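Local coordinates for TbpB (Actinobacillus pleuropneumoniae, PDB 3HOL), which probably binds host transferrin at the bacterial surface, as the lipoprotein component of a transferrin receptor used to acquire iron, at residues 98-103 and 161-166; 120-125 and 244-249; 129-134 and 138-143; 142-147 and 220-225; 216-221 and 226-231. One frame throughout, in Å; residues are numbered along the deposited sequence.

Interaction 1 of 5, residues 98-103 and 161-166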
# COMPACT_ATOMS: atom_id res chain seq x y z
N ASN A 98 -19.55 -13.16 -28.05
CA ASN A 98 -18.18 -12.85 -27.64
C ASN A 98 -18.24 -11.84 -26.48
O ASN A 98 -19.29 -11.26 -26.22
CB ASN A 98 -17.34 -12.37 -28.81
CG ASN A 98 -16.85 -13.53 -29.71
OD1 ASN A 98 -17.06 -14.72 -29.41
ND2 ASN A 98 -16.18 -13.19 -30.76
N GLU A 99 -17.14 -11.69 -25.75
CA GLU A 99 -17.15 -10.81 -24.57
C GLU A 99 -17.22 -9.34 -24.97
O GLU A 99 -16.75 -8.99 -26.06
CB GLU A 99 -15.93 -11.08 -23.71
CG GLU A 99 -14.60 -10.71 -24.33
CD GLU A 99 -13.45 -10.92 -23.32
OE1 GLU A 99 -13.67 -11.53 -22.25
OE2 GLU A 99 -12.34 -10.46 -23.60
N LYS A 100 -17.83 -8.52 -24.13
CA LYS A 100 -17.85 -7.06 -24.34
C LYS A 100 -16.54 -6.32 -23.88
O LYS A 100 -16.11 -5.34 -24.51
CB LYS A 100 -19.11 -6.45 -23.70
CG LYS A 100 -19.18 -4.93 -23.67
CD LYS A 100 -19.30 -4.28 -25.08
CE LYS A 100 -19.52 -2.79 -24.93
NZ LYS A 100 -19.72 -2.15 -26.26
N GLY A 101 -15.95 -6.77 -22.76
CA GLY A 101 -14.71 -6.17 -22.25
C GLY A 101 -14.70 -5.99 -20.74
O GLY A 101 -15.37 -6.73 -19.98
N TYR A 102 -13.93 -4.99 -20.30
CA TYR A 102 -13.58 -4.83 -18.89
C TYR A 102 -13.46 -3.36 -18.51
O TYR A 102 -13.16 -2.51 -19.37
CB TYR A 102 -12.23 -5.52 -18.58
CG TYR A 102 -12.21 -6.99 -18.94
CD1 TYR A 102 -12.53 -7.94 -17.98
CD2 TYR A 102 -11.88 -7.42 -20.24
CE1 TYR A 102 -12.53 -9.28 -18.29
CE2 TYR A 102 -11.90 -8.78 -20.56
CZ TYR A 102 -12.21 -9.69 -19.57
OH TYR A 102 -12.26 -11.04 -19.84
N VAL A 103 -13.67 -3.10 -17.23
CA VAL A 103 -13.50 -1.75 -16.63
C VAL A 103 -12.54 -1.94 -15.44
O VAL A 103 -12.67 -2.94 -14.68
CB VAL A 103 -14.87 -1.16 -16.19
CG1 VAL A 103 -14.72 0.26 -15.52
CG2 VAL A 103 -15.84 -1.06 -17.44
N SER A 161 -19.19 3.23 -20.02
CA SER A 161 -18.92 4.66 -20.31
C SER A 161 -18.33 4.82 -21.73
O SER A 161 -18.61 5.81 -22.42
CB SER A 161 -17.93 5.26 -19.29
OG SER A 161 -16.85 4.34 -19.09
N GLY A 162 -17.55 3.84 -22.17
CA GLY A 162 -16.93 3.87 -23.50
C GLY A 162 -17.91 3.65 -24.64
O GLY A 162 -17.57 3.87 -25.81
N ASP A 163 -19.14 3.29 -24.32
CA ASP A 163 -20.21 3.32 -25.34
C ASP A 163 -20.77 4.71 -25.62
O ASP A 163 -21.50 4.88 -26.60
CB ASP A 163 -21.37 2.37 -24.94
CG ASP A 163 -20.93 0.90 -24.86
OD1 ASP A 163 -20.17 0.46 -25.77
OD2 ASP A 163 -21.35 0.18 -23.91
N ALA A 164 -20.47 5.71 -24.77
CA ALA A 164 -21.20 6.98 -24.87
C ALA A 164 -20.58 7.86 -25.97
O ALA A 164 -19.36 7.89 -26.12
CB ALA A 164 -21.21 7.73 -23.50
N LYS A 165 -21.41 8.61 -26.69
CA LYS A 165 -20.90 9.62 -27.64
C LYS A 165 -20.45 10.89 -26.89
O LYS A 165 -21.20 11.46 -26.08
CB LYS A 165 -21.97 9.98 -28.67
CG LYS A 165 -22.47 8.77 -29.49
CD LYS A 165 -23.27 9.19 -30.77
CE LYS A 165 -23.61 7.96 -31.59
NZ LYS A 165 -24.37 8.35 -32.81
N PRO A 166 -19.21 11.34 -27.15
CA PRO A 166 -18.66 12.51 -26.46
C PRO A 166 -19.50 13.79 -26.66
O PRO A 166 -19.52 14.65 -25.79
CB PRO A 166 -17.26 12.66 -27.06
CG PRO A 166 -16.94 11.32 -27.58
CD PRO A 166 -18.22 10.75 -28.07

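Interaction 2 of 5, residues 120-125 and 244-249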
# COMPACT_ATOMS: atom_id res chain seq x y z
N LEU A 120 -6.39 19.97 -0.93
CA LEU A 120 -5.99 19.69 -2.31
C LEU A 120 -7.12 19.11 -3.17
O LEU A 120 -7.86 18.22 -2.73
CB LEU A 120 -4.76 18.77 -2.33
CG LEU A 120 -3.40 19.41 -1.97
CD1 LEU A 120 -2.43 18.28 -1.64
CD2 LEU A 120 -2.87 20.28 -3.10
N THR A 121 -7.24 19.64 -4.38
CA THR A 121 -8.30 19.19 -5.33
C THR A 121 -7.66 18.25 -6.32
O THR A 121 -6.71 18.63 -6.97
CB THR A 121 -8.92 20.41 -6.05
OG1 THR A 121 -9.66 21.13 -5.09
CG2 THR A 121 -9.86 19.98 -7.18
N TYR A 122 -8.16 17.01 -6.42
CA TYR A 122 -7.70 16.08 -7.46
C TYR A 122 -8.77 16.12 -8.56
O TYR A 122 -9.98 15.95 -8.28
CB TYR A 122 -7.63 14.67 -6.90
CG TYR A 122 -6.56 14.47 -5.87
CD1 TYR A 122 -5.41 13.74 -6.19
CD2 TYR A 122 -6.68 15.00 -4.57
CE1 TYR A 122 -4.39 13.51 -5.21
CE2 TYR A 122 -5.65 14.79 -3.60
CZ TYR A 122 -4.53 14.04 -3.94
OH TYR A 122 -3.56 13.83 -3.01
N THR A 123 -8.33 16.26 -9.81
CA THR A 123 -9.19 16.32 -10.95
C THR A 123 -8.84 15.22 -11.92
O THR A 123 -7.65 14.97 -12.18
CB THR A 123 -9.03 17.68 -11.66
OG1 THR A 123 -9.42 18.72 -10.74
CG2 THR A 123 -10.01 17.77 -12.82
N GLY A 124 -9.87 14.61 -12.51
CA GLY A 124 -9.66 13.52 -13.47
C GLY A 124 -10.96 13.04 -14.09
O GLY A 124 -11.83 13.85 -14.42
N SER A 125 -11.08 11.72 -14.31
CA SER A 125 -12.25 11.17 -15.00
C SER A 125 -12.83 10.05 -14.19
O SER A 125 -12.30 9.69 -13.15
CB SER A 125 -11.88 10.60 -16.37
OG SER A 125 -10.98 9.48 -16.21
N GLU A 244 0.58 12.22 -4.94
CA GLU A 244 0.36 13.06 -6.11
C GLU A 244 -0.96 12.74 -6.83
O GLU A 244 -1.56 13.62 -7.38
CB GLU A 244 1.52 12.89 -7.10
CG GLU A 244 2.88 13.48 -6.60
CD GLU A 244 3.78 12.51 -5.86
OE1 GLU A 244 3.34 11.53 -5.21
OE2 GLU A 244 4.98 12.76 -5.88
N GLU A 245 -1.41 11.48 -6.80
CA GLU A 245 -2.53 11.04 -7.62
C GLU A 245 -3.39 10.08 -6.78
O GLU A 245 -2.96 9.64 -5.67
CB GLU A 245 -2.01 10.33 -8.90
CG GLU A 245 -1.29 11.36 -9.85
CD GLU A 245 -0.59 10.70 -10.99
OE1 GLU A 245 -0.84 9.51 -11.28
OE2 GLU A 245 0.25 11.36 -11.59
N MET A 246 -4.60 9.78 -7.27
CA MET A 246 -5.50 8.89 -6.54
C MET A 246 -6.33 8.10 -7.55
O MET A 246 -6.54 8.55 -8.69
CB MET A 246 -6.41 9.69 -5.58
CG MET A 246 -7.26 10.75 -6.33
SD MET A 246 -8.45 11.59 -5.24
CE MET A 246 -9.82 10.33 -5.18
N ALA A 247 -6.78 6.91 -7.15
CA ALA A 247 -7.61 6.10 -8.04
C ALA A 247 -8.46 5.21 -7.15
O ALA A 247 -8.10 4.96 -5.98
CB ALA A 247 -6.73 5.26 -9.00
N GLY A 248 -9.59 4.78 -7.66
CA GLY A 248 -10.43 3.86 -6.86
C GLY A 248 -11.69 3.44 -7.56
O GLY A 248 -11.84 3.62 -8.78
N LYS A 249 -12.60 2.84 -6.79
CA LYS A 249 -13.79 2.24 -7.41
C LYS A 249 -14.92 2.21 -6.40
O LYS A 249 -14.70 2.36 -5.18
CB LYS A 249 -13.50 0.79 -7.89
CG LYS A 249 -13.54 -0.25 -6.74
CD LYS A 249 -13.07 -1.65 -7.23
CE LYS A 249 -13.41 -2.77 -6.23
NZ LYS A 249 -12.82 -2.45 -4.86

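Interaction 3 of 5, residues 129-134 and 138-143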
# COMPACT_ATOMS: atom_id res chain seq x y z
N THR A 129 -19.26 0.36 -15.73
CA THR A 129 -20.10 -0.56 -16.50
C THR A 129 -21.39 -0.80 -15.72
O THR A 129 -21.34 -0.91 -14.48
CB THR A 129 -19.41 -1.91 -16.89
OG1 THR A 129 -20.37 -2.77 -17.54
CG2 THR A 129 -18.80 -2.68 -15.65
N SER A 130 -22.54 -0.80 -16.39
CA SER A 130 -23.75 -1.24 -15.67
C SER A 130 -23.82 -2.76 -15.62
O SER A 130 -22.94 -3.46 -16.14
CB SER A 130 -25.01 -0.64 -16.30
OG SER A 130 -25.33 -1.39 -17.47
N ASN A 131 -24.82 -3.30 -14.93
CA ASN A 131 -25.11 -4.72 -15.08
C ASN A 131 -25.93 -4.91 -16.36
O ASN A 131 -26.19 -3.92 -17.08
CB ASN A 131 -25.85 -5.25 -13.84
CG ASN A 131 -27.22 -4.66 -13.66
OD1 ASN A 131 -27.56 -3.61 -14.21
ND2 ASN A 131 -28.03 -5.33 -12.84
N ALA A 132 -26.35 -6.16 -16.63
CA ALA A 132 -27.18 -6.52 -17.79
C ALA A 132 -28.57 -6.93 -17.32
O ALA A 132 -28.70 -7.86 -16.51
CB ALA A 132 -26.53 -7.64 -18.63
N ASN A 133 -29.60 -6.25 -17.81
CA ASN A 133 -30.98 -6.55 -17.37
C ASN A 133 -31.92 -6.51 -18.53
O ASN A 133 -32.30 -5.42 -18.99
CB ASN A 133 -31.49 -5.59 -16.30
CG ASN A 133 -32.70 -6.14 -15.53
OD1 ASN A 133 -33.44 -6.97 -16.06
ND2 ASN A 133 -32.92 -5.64 -14.29
N LEU A 134 -32.31 -7.70 -18.98
CA LEU A 134 -33.22 -7.87 -20.11
C LEU A 134 -34.69 -7.86 -19.73
O LEU A 134 -35.56 -7.89 -20.61
CB LEU A 134 -32.93 -9.20 -20.82
CG LEU A 134 -32.01 -9.15 -22.03
CD1 LEU A 134 -31.60 -10.57 -22.41
CD2 LEU A 134 -32.66 -8.44 -23.20
N GLU A 138 -37.92 -3.83 -16.10
CA GLU A 138 -36.86 -2.88 -15.74
C GLU A 138 -36.95 -1.58 -16.53
O GLU A 138 -36.61 -0.52 -16.00
CB GLU A 138 -35.48 -3.52 -15.88
CG GLU A 138 -34.30 -2.64 -15.41
CD GLU A 138 -34.34 -2.29 -13.92
OE1 GLU A 138 -35.11 -2.89 -13.14
OE2 GLU A 138 -33.58 -1.39 -13.50
N GLY A 139 -37.42 -1.66 -17.77
CA GLY A 139 -37.65 -0.49 -18.60
C GLY A 139 -36.40 0.22 -19.10
O GLY A 139 -36.40 1.44 -19.27
N ARG A 140 -35.35 -0.54 -19.38
CA ARG A 140 -34.12 0.04 -19.94
C ARG A 140 -34.37 0.47 -21.37
O ARG A 140 -35.26 -0.08 -22.04
CB ARG A 140 -32.94 -0.92 -19.80
CG ARG A 140 -32.41 -0.92 -18.36
CD ARG A 140 -31.28 -1.88 -18.12
NE ARG A 140 -30.92 -1.81 -16.71
CZ ARG A 140 -29.80 -2.27 -16.17
NH1 ARG A 140 -28.87 -2.90 -16.90
NH2 ARG A 140 -29.62 -2.14 -14.86
N PRO A 141 -33.63 1.49 -21.84
CA PRO A 141 -33.95 2.12 -23.12
C PRO A 141 -33.54 1.27 -24.33
O PRO A 141 -32.49 0.66 -24.33
CB PRO A 141 -33.14 3.44 -23.09
CG PRO A 141 -32.44 3.48 -21.76
CD PRO A 141 -32.40 2.06 -21.26
N ASN A 142 -34.37 1.28 -25.36
CA ASN A 142 -34.09 0.55 -26.56
C ASN A 142 -33.23 1.37 -27.56
O ASN A 142 -32.23 0.87 -28.10
CB ASN A 142 -35.43 0.15 -27.19
CG ASN A 142 -35.93 -1.17 -26.68
OD1 ASN A 142 -35.19 -1.97 -26.14
ND2 ASN A 142 -37.21 -1.41 -26.88
N TYR A 143 -33.63 2.61 -27.79
CA TYR A 143 -33.04 3.42 -28.85
C TYR A 143 -32.62 4.81 -28.40
O TYR A 143 -33.46 5.66 -28.14
CB TYR A 143 -34.01 3.50 -30.05
CG TYR A 143 -34.60 2.15 -30.46
CD1 TYR A 143 -33.78 1.12 -30.90
CD2 TYR A 143 -35.99 1.92 -30.40
CE1 TYR A 143 -34.32 -0.12 -31.32
CE2 TYR A 143 -36.55 0.66 -30.78
CZ TYR A 143 -35.69 -0.34 -31.25
OH TYR A 143 -36.18 -1.60 -31.62
O HOH W 1 -34.68 -3.73 -19.39

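Interaction 4 of 5, residues 142-147 and 220-225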
# COMPACT_ATOMS: atom_id res chain seq x y z
N ASN A 142 -34.37 1.28 -25.36
CA ASN A 142 -34.09 0.55 -26.56
C ASN A 142 -33.23 1.37 -27.56
O ASN A 142 -32.23 0.87 -28.10
CB ASN A 142 -35.43 0.15 -27.19
CG ASN A 142 -35.93 -1.17 -26.68
OD1 ASN A 142 -35.19 -1.97 -26.14
ND2 ASN A 142 -37.21 -1.41 -26.88
N TYR A 143 -33.63 2.61 -27.79
CA TYR A 143 -33.04 3.42 -28.85
C TYR A 143 -32.62 4.81 -28.40
O TYR A 143 -33.46 5.66 -28.14
CB TYR A 143 -34.01 3.50 -30.05
CG TYR A 143 -34.60 2.15 -30.46
CD1 TYR A 143 -33.78 1.12 -30.90
CD2 TYR A 143 -35.99 1.92 -30.40
CE1 TYR A 143 -34.32 -0.12 -31.32
CE2 TYR A 143 -36.55 0.66 -30.78
CZ TYR A 143 -35.69 -0.34 -31.25
OH TYR A 143 -36.18 -1.60 -31.62
N LEU A 144 -31.31 5.05 -28.32
CA LEU A 144 -30.77 6.40 -27.98
C LEU A 144 -29.53 6.68 -28.84
O LEU A 144 -28.38 6.77 -28.35
CB LEU A 144 -30.45 6.53 -26.49
CG LEU A 144 -31.59 6.51 -25.47
CD1 LEU A 144 -31.06 6.23 -24.04
CD2 LEU A 144 -32.42 7.84 -25.51
N ASN A 145 -29.77 6.80 -30.13
CA ASN A 145 -28.69 6.88 -31.11
C ASN A 145 -27.85 8.16 -30.99
O ASN A 145 -26.74 8.19 -31.49
CB ASN A 145 -29.25 6.74 -32.55
CG ASN A 145 -29.76 5.32 -32.88
OD1 ASN A 145 -29.28 4.29 -32.35
ND2 ASN A 145 -30.71 5.27 -33.80
N ASP A 146 -28.38 9.21 -30.35
CA ASP A 146 -27.56 10.42 -30.18
C ASP A 146 -26.67 10.32 -28.94
O ASP A 146 -25.72 11.10 -28.78
CB ASP A 146 -28.41 11.68 -30.09
CG ASP A 146 -29.34 11.85 -31.30
OD1 ASP A 146 -28.99 11.37 -32.38
OD2 ASP A 146 -30.40 12.49 -31.15
N ASP A 147 -26.98 9.34 -28.07
CA ASP A 147 -26.29 9.17 -26.77
C ASP A 147 -25.21 8.10 -26.79
O ASP A 147 -24.14 8.31 -26.19
CB ASP A 147 -27.27 8.84 -25.64
CG ASP A 147 -28.18 9.98 -25.31
OD1 ASP A 147 -27.71 10.92 -24.64
OD2 ASP A 147 -29.36 9.95 -25.73
N LYS A 220 -37.93 5.32 -16.56
CA LYS A 220 -38.22 4.18 -17.45
C LYS A 220 -38.05 4.60 -18.91
O LYS A 220 -38.13 5.79 -19.21
CB LYS A 220 -39.64 3.63 -17.21
CG LYS A 220 -39.92 2.33 -17.95
CD LYS A 220 -41.39 1.90 -17.98
CE LYS A 220 -41.67 1.12 -19.28
NZ LYS A 220 -41.00 -0.22 -19.30
N GLY A 221 -37.80 3.65 -19.80
CA GLY A 221 -37.67 3.95 -21.24
C GLY A 221 -36.51 4.88 -21.54
O GLY A 221 -35.41 4.69 -21.02
N GLU A 222 -36.78 5.91 -22.36
CA GLU A 222 -35.75 6.87 -22.80
C GLU A 222 -35.14 7.72 -21.67
O GLU A 222 -34.01 8.21 -21.79
CB GLU A 222 -36.32 7.79 -23.88
CG GLU A 222 -36.59 7.07 -25.18
CD GLU A 222 -36.74 8.02 -26.37
OE1 GLU A 222 -35.96 9.00 -26.48
OE2 GLU A 222 -37.64 7.77 -27.20
N SER A 223 -35.89 7.87 -20.59
CA SER A 223 -35.42 8.62 -19.45
C SER A 223 -34.84 7.71 -18.33
O SER A 223 -34.59 8.19 -17.23
CB SER A 223 -36.55 9.52 -18.92
OG SER A 223 -37.42 8.80 -18.06
N TYR A 224 -34.64 6.42 -18.59
CA TYR A 224 -34.08 5.50 -17.61
C TYR A 224 -32.75 6.04 -17.09
O TYR A 224 -31.89 6.48 -17.87
CB TYR A 224 -33.88 4.11 -18.20
CG TYR A 224 -33.43 3.05 -17.22
CD1 TYR A 224 -34.35 2.25 -16.55
CD2 TYR A 224 -32.07 2.82 -16.97
CE1 TYR A 224 -33.93 1.25 -15.64
CE2 TYR A 224 -31.65 1.84 -16.07
CZ TYR A 224 -32.58 1.05 -15.42
OH TYR A 224 -32.17 0.08 -14.53
N ASN A 225 -32.57 5.96 -15.78
CA ASN A 225 -31.41 6.50 -15.10
C ASN A 225 -30.56 5.34 -14.60
O ASN A 225 -30.99 4.59 -13.71
CB ASN A 225 -31.88 7.45 -13.97
CG ASN A 225 -30.77 7.77 -12.98
OD1 ASN A 225 -29.59 7.71 -13.31
ND2 ASN A 225 -31.14 8.09 -11.76

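Interaction 5 of 5, residues 216-221 and 226-231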
# COMPACT_ATOMS: atom_id res chain seq x y z
N LYS A 216 -32.13 9.83 -7.49
CA LYS A 216 -32.57 8.56 -6.91
C LYS A 216 -33.68 7.86 -7.71
O LYS A 216 -34.03 6.71 -7.44
CB LYS A 216 -33.08 8.76 -5.46
CG LYS A 216 -31.97 8.89 -4.40
CD LYS A 216 -31.28 7.51 -4.15
CE LYS A 216 -29.78 7.66 -3.96
NZ LYS A 216 -29.33 8.88 -3.14
N ASN A 217 -34.21 8.55 -8.71
CA ASN A 217 -35.28 7.98 -9.56
C ASN A 217 -34.75 7.23 -10.78
O ASN A 217 -34.07 7.80 -11.63
CB ASN A 217 -36.24 9.08 -10.02
CG ASN A 217 -36.94 9.77 -8.87
OD1 ASN A 217 -37.28 9.15 -7.86
ND2 ASN A 217 -37.13 11.09 -9.00
N LYS A 218 -35.08 5.95 -10.86
CA LYS A 218 -34.71 5.10 -11.97
C LYS A 218 -35.36 5.53 -13.29
O LYS A 218 -34.72 5.51 -14.35
CB LYS A 218 -35.09 3.67 -11.63
CG LYS A 218 -34.33 2.60 -12.36
CD LYS A 218 -34.73 1.22 -11.83
CE LYS A 218 -33.68 0.69 -10.86
NZ LYS A 218 -33.71 -0.79 -10.87
N GLY A 219 -36.63 5.93 -13.22
CA GLY A 219 -37.39 6.30 -14.41
C GLY A 219 -37.62 5.10 -15.29
O GLY A 219 -37.50 3.96 -14.84
N LYS A 220 -37.93 5.32 -16.56
CA LYS A 220 -38.22 4.18 -17.45
C LYS A 220 -38.05 4.60 -18.91
O LYS A 220 -38.13 5.79 -19.21
CB LYS A 220 -39.64 3.63 -17.21
CG LYS A 220 -39.92 2.33 -17.95
CD LYS A 220 -41.39 1.90 -17.98
CE LYS A 220 -41.67 1.12 -19.28
NZ LYS A 220 -41.00 -0.22 -19.30
N GLY A 221 -37.80 3.65 -19.80
CA GLY A 221 -37.67 3.95 -21.24
C GLY A 221 -36.51 4.88 -21.54
O GLY A 221 -35.41 4.69 -21.02
N PHE A 226 -29.38 5.12 -15.20
CA PHE A 226 -28.50 4.00 -14.80
C PHE A 226 -27.81 4.16 -13.42
O PHE A 226 -27.17 3.21 -12.94
CB PHE A 226 -27.45 3.78 -15.89
CG PHE A 226 -27.98 3.00 -17.05
CD1 PHE A 226 -28.01 1.60 -17.01
CD2 PHE A 226 -28.56 3.66 -18.14
CE1 PHE A 226 -28.57 0.87 -18.09
CE2 PHE A 226 -29.10 2.94 -19.20
CZ PHE A 226 -29.10 1.55 -19.19
N PHE A 227 -27.91 5.35 -12.83
CA PHE A 227 -27.07 5.76 -11.67
C PHE A 227 -27.94 6.11 -10.46
O PHE A 227 -27.74 7.15 -9.82
CB PHE A 227 -26.23 7.01 -12.07
CG PHE A 227 -25.62 6.90 -13.46
CD1 PHE A 227 -24.53 6.07 -13.68
CD2 PHE A 227 -26.16 7.60 -14.55
CE1 PHE A 227 -23.96 5.92 -14.95
CE2 PHE A 227 -25.61 7.46 -15.83
CZ PHE A 227 -24.51 6.62 -16.03
N SER A 228 -28.90 5.23 -10.16
CA SER A 228 -29.92 5.58 -9.15
C SER A 228 -29.54 5.03 -7.79
O SER A 228 -30.10 5.46 -6.77
CB SER A 228 -31.32 5.09 -9.56
OG SER A 228 -31.40 3.66 -9.57
N ALA A 229 -28.63 4.06 -7.77
CA ALA A 229 -28.31 3.32 -6.54
C ALA A 229 -27.12 3.93 -5.82
O ALA A 229 -26.15 4.33 -6.46
CB ALA A 229 -27.99 1.89 -6.88
N ASP A 230 -27.20 4.01 -4.50
CA ASP A 230 -26.04 4.42 -3.71
C ASP A 230 -25.04 3.27 -3.60
O ASP A 230 -25.35 2.10 -3.91
CB ASP A 230 -26.47 4.79 -2.27
CG ASP A 230 -27.37 6.03 -2.20
OD1 ASP A 230 -27.27 6.94 -3.02
OD2 ASP A 230 -28.21 6.10 -1.30
N SER A 231 -23.83 3.60 -3.14
CA SER A 231 -22.79 2.61 -2.81
C SER A 231 -22.18 2.89 -1.44
O SER A 231 -21.78 4.03 -1.16
CB SER A 231 -21.62 2.69 -3.80
OG SER A 231 -20.63 1.72 -3.45
O HOH W 2 -29.00 8.39 -0.22

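Interaction 1 of 5, residues 98-103 and 161-166
Lys100 and Asp163 reach toward each other from opposite directions across a gap that their backbones leave wide, the two CA atoms lying 10.7 Å apart. One short salt bridge spans it, with Lys100 NZ 2.7 Å from Asp163 OD1. The ammonium comes in on the syn lone pair of OD1, the side of the other oxygen, and the adjoining methylene lies close to both oxygens, with Lys100 CE 3.6 Å from Asp163 OD2. Lys100 directs its CG opposite the backbone N (chi1 172°), and after a single bend at chi2 the chain runs straight toward the acid.

Both charged ends are buried. Lys100 NZ has a second acceptor in Asp91 O, and the lysine chain touches Val34 and His94. Asp163 OD2 takes the backbone N of Val160, while Ile90 packs against the same side chain. Burial alone would disfavour charge on either group; the pairing, with the added bonds to Asp91 O and Val160 N, would be expected to offset that cost. Packing between the segments is otherwise thin: mutual burial is small, and toward Asn98 at one end and Pro166 at the other they diverge into solvent-exposed chain. A lone buried ion pair thus ties the residue just before strand 101-107 of the five-stranded sheet to the 3-10 turn 161-163 of a long barrel loop, a junction consistent with the handle-and-barrel architecture of a TbpB lobe.

Interaction 2 of 5, residues 120-125 and 244-249
Tyr122 OH hydrogen-bonds to Ala243 O, and that bond holds the far end of the phenol beside the start of strand 245-251. The ring then lies along residues 244-246. Its CE1 is 3.6 Å from Glu244 O, an oblique approach, and Glu245 N sits at the ring edge, in the plane. Met246 covers one face: its SD stands 4.0 Å from the ring centroid and 29° from the ring normal, a Met-aromatic contact. The sulfur leans toward the root of the ring, 3.5 Å from Tyr122 CG, while Met246 CG rests 3.5 Å from Tyr122 CD1. Met246 sets its CG between the backbone N and the carbonyl carbon (chi1 58°), and a bend at chi3 of -80° carries CE off the ring.

The two strands are not direct neighbours in the curled antiparallel sheet of the barrel: strand 257-265 pairs with both. Its Ala263 touches Tyr122, and His265 meets the same ring edge-to-face. Phe175, on strand 171-178, another neighbour of strand 119-133, packs against Met246. A classic beta bulge at Glu244 and Glu245, both facing Tyr239, opens strand 245-251. From there Met246 is directed toward Tyr122, whereas Glu245 is directed away from it. The Glu245 carboxylate is gripped by backbone nitrogens, OE1 by Tyr83 N and OE2 by Gln82 N, fastening the bulged strand to the chain just before strand 84-91.

Interaction 3 of 5, residues 129-134 and 138-143
The guanidinium of Arg140 turns one face to Asn133, whose CB stands 3.6 Å above the centre of the Arg140 guanidinium plane. At its end the same group grips Asn131 with two nitrogens. Arg140 NH2 donates to Asn131 OD1 at 2.6 Å, on a lone pair in the carbonyl plane, while Arg140 NH1 reaches Asn131 O at 2.9 Å from above that carbonyl's plane. Both acceptors stay close to the guanidinium plane, although the Asn131 amide is turned 61° from it. Asn131 O is shared, since Ser130 OG donates to it as well, at 2.7 Å.

The long loop leaving barrel strand 119-133 thus folds back at once on the strand's end, with the extended arginine as its brace. Further acceptors fix the rotation of the guanidinium: Gly154 O for NH1 and Tyr224 OH for NE. Nearer the turn, a water joins Asn133 O, at 2.9 Å, to Arg140 N. The planes of the Asn133 amide and the Glu138 carboxylate are nearly parallel, 15° apart, though the side chains cross at about a right angle, and they meet through carbon, with Asn133 ND2 3.5 Å from Glu138 CG. Their polar ends point to other partners, Asn133 OD1 to Asn135 N and Glu138 OE2 to the ammonium of Lys218.

Interaction 4 of 5, residues 142-147 and 220-225
The backbones are nearest at Leu144 and Glu222, with their CA atoms 7.2 Å apart, and each of these residues stands at a tight turn. Leu144 O accepts from Asp147 N at 2.9 Å, closing a type I beta turn over Asn145 and Asp146. On the other segment Gly221 O accepts from Tyr224 N at 3.1 Å, and Glu222 and Ser223 occupy the corners of a second turn of the same type, with 3-10 character. Gly221 enters it with a positive phi of 62° and is itself joined by a backbone bond to Gly139.

Between the turns the meeting is slight and without a hydrogen bond. Leu144 extends one methyl, CD2, to 3.8 Å from Glu222 OE1 and 4.1 Å from Glu222 O. The two side chains run past each other at a slant, the glutamate extended beyond CG, so that an aliphatic branch lies beside the carboxylate. Both turns belong to long surface loops at one end of the antiparallel barrel, one following strand 119-133 and the other following strand 206-213. Tyr143 contributes mainly through its backbone, its O lying 4.4 Å from Glu222 CD. Asp147 OD2 stands 6.7 Å from Glu222 OE1, near enough for a weak mutual repulsion at most. Lys168 forms a salt bridge with Asp147 OD1 and should offset part of that charge, while Glu222 is exposed to solvent.

Interaction 5 of 5, residues 216-221 and 226-231
Lys216 leaves its backbone pointing away from residues 226-231 and is brought back by successive bends, chi2 -72°, chi3 141° and chi4 39°, which turn its ammonium toward Asp230. The two side chains cross at about a right angle. Lys216 NZ and Asp230 OD1 form a salt bridge at 2.8 Å, though OD1 is placed with less certainty and the exact geometry is doubtful. A water supports the pairing from the second oxygen, 3.0 Å from Lys216 NZ and 2.7 Å from Asp230 OD2. Ala213 adds a backbone partner to each group, its O for Lys216 NZ and its N for Asp230 OD1.

Ser228 fills the middle of the contact. Its CA comes within 4.6 Å of Lys216 CA, so backbone nearly meets backbone, and Ser228 CB lies 3.8 Å from Lys216 O. Alongside it Lys218 passes with CE 4.0 Å from Ser228 OG, on its way to a salt bridge with Glu138. This pinch closes the neck of the surface loop joining strands 206-213 and 231-239, which are antiparallel neighbours in the barrel. On the barrel side of the neck Ser231 pairs through its backbone with Ala211, while Phe227 packs against Ile195 and Tyr196 of strand 193-203.

How the interactions relate
Interactions 3, 4 and 5 cluster at one end of the N-lobe barrel, centres 9 to 13 Å apart, where the loop after strand 119-133 meets that after strand 206-213. A probable backbone bond from Gly221 N to Gly139 O fastens the two loops together; another, Asn225 N to Lys218 O, closes the second on itself. Interaction 3 closes before interaction 5 opens, and all three fall between the two segments of interaction 2, which lies 22 to 30 Å from the others on the barrel wall but shares strand 119-133 with interaction 3. Interaction 1, its segments alternating with those of interactions 2 and 4, touches interaction 3 through Val103 and Thr129 and joins this barrel end to the separate five-stranded sheet.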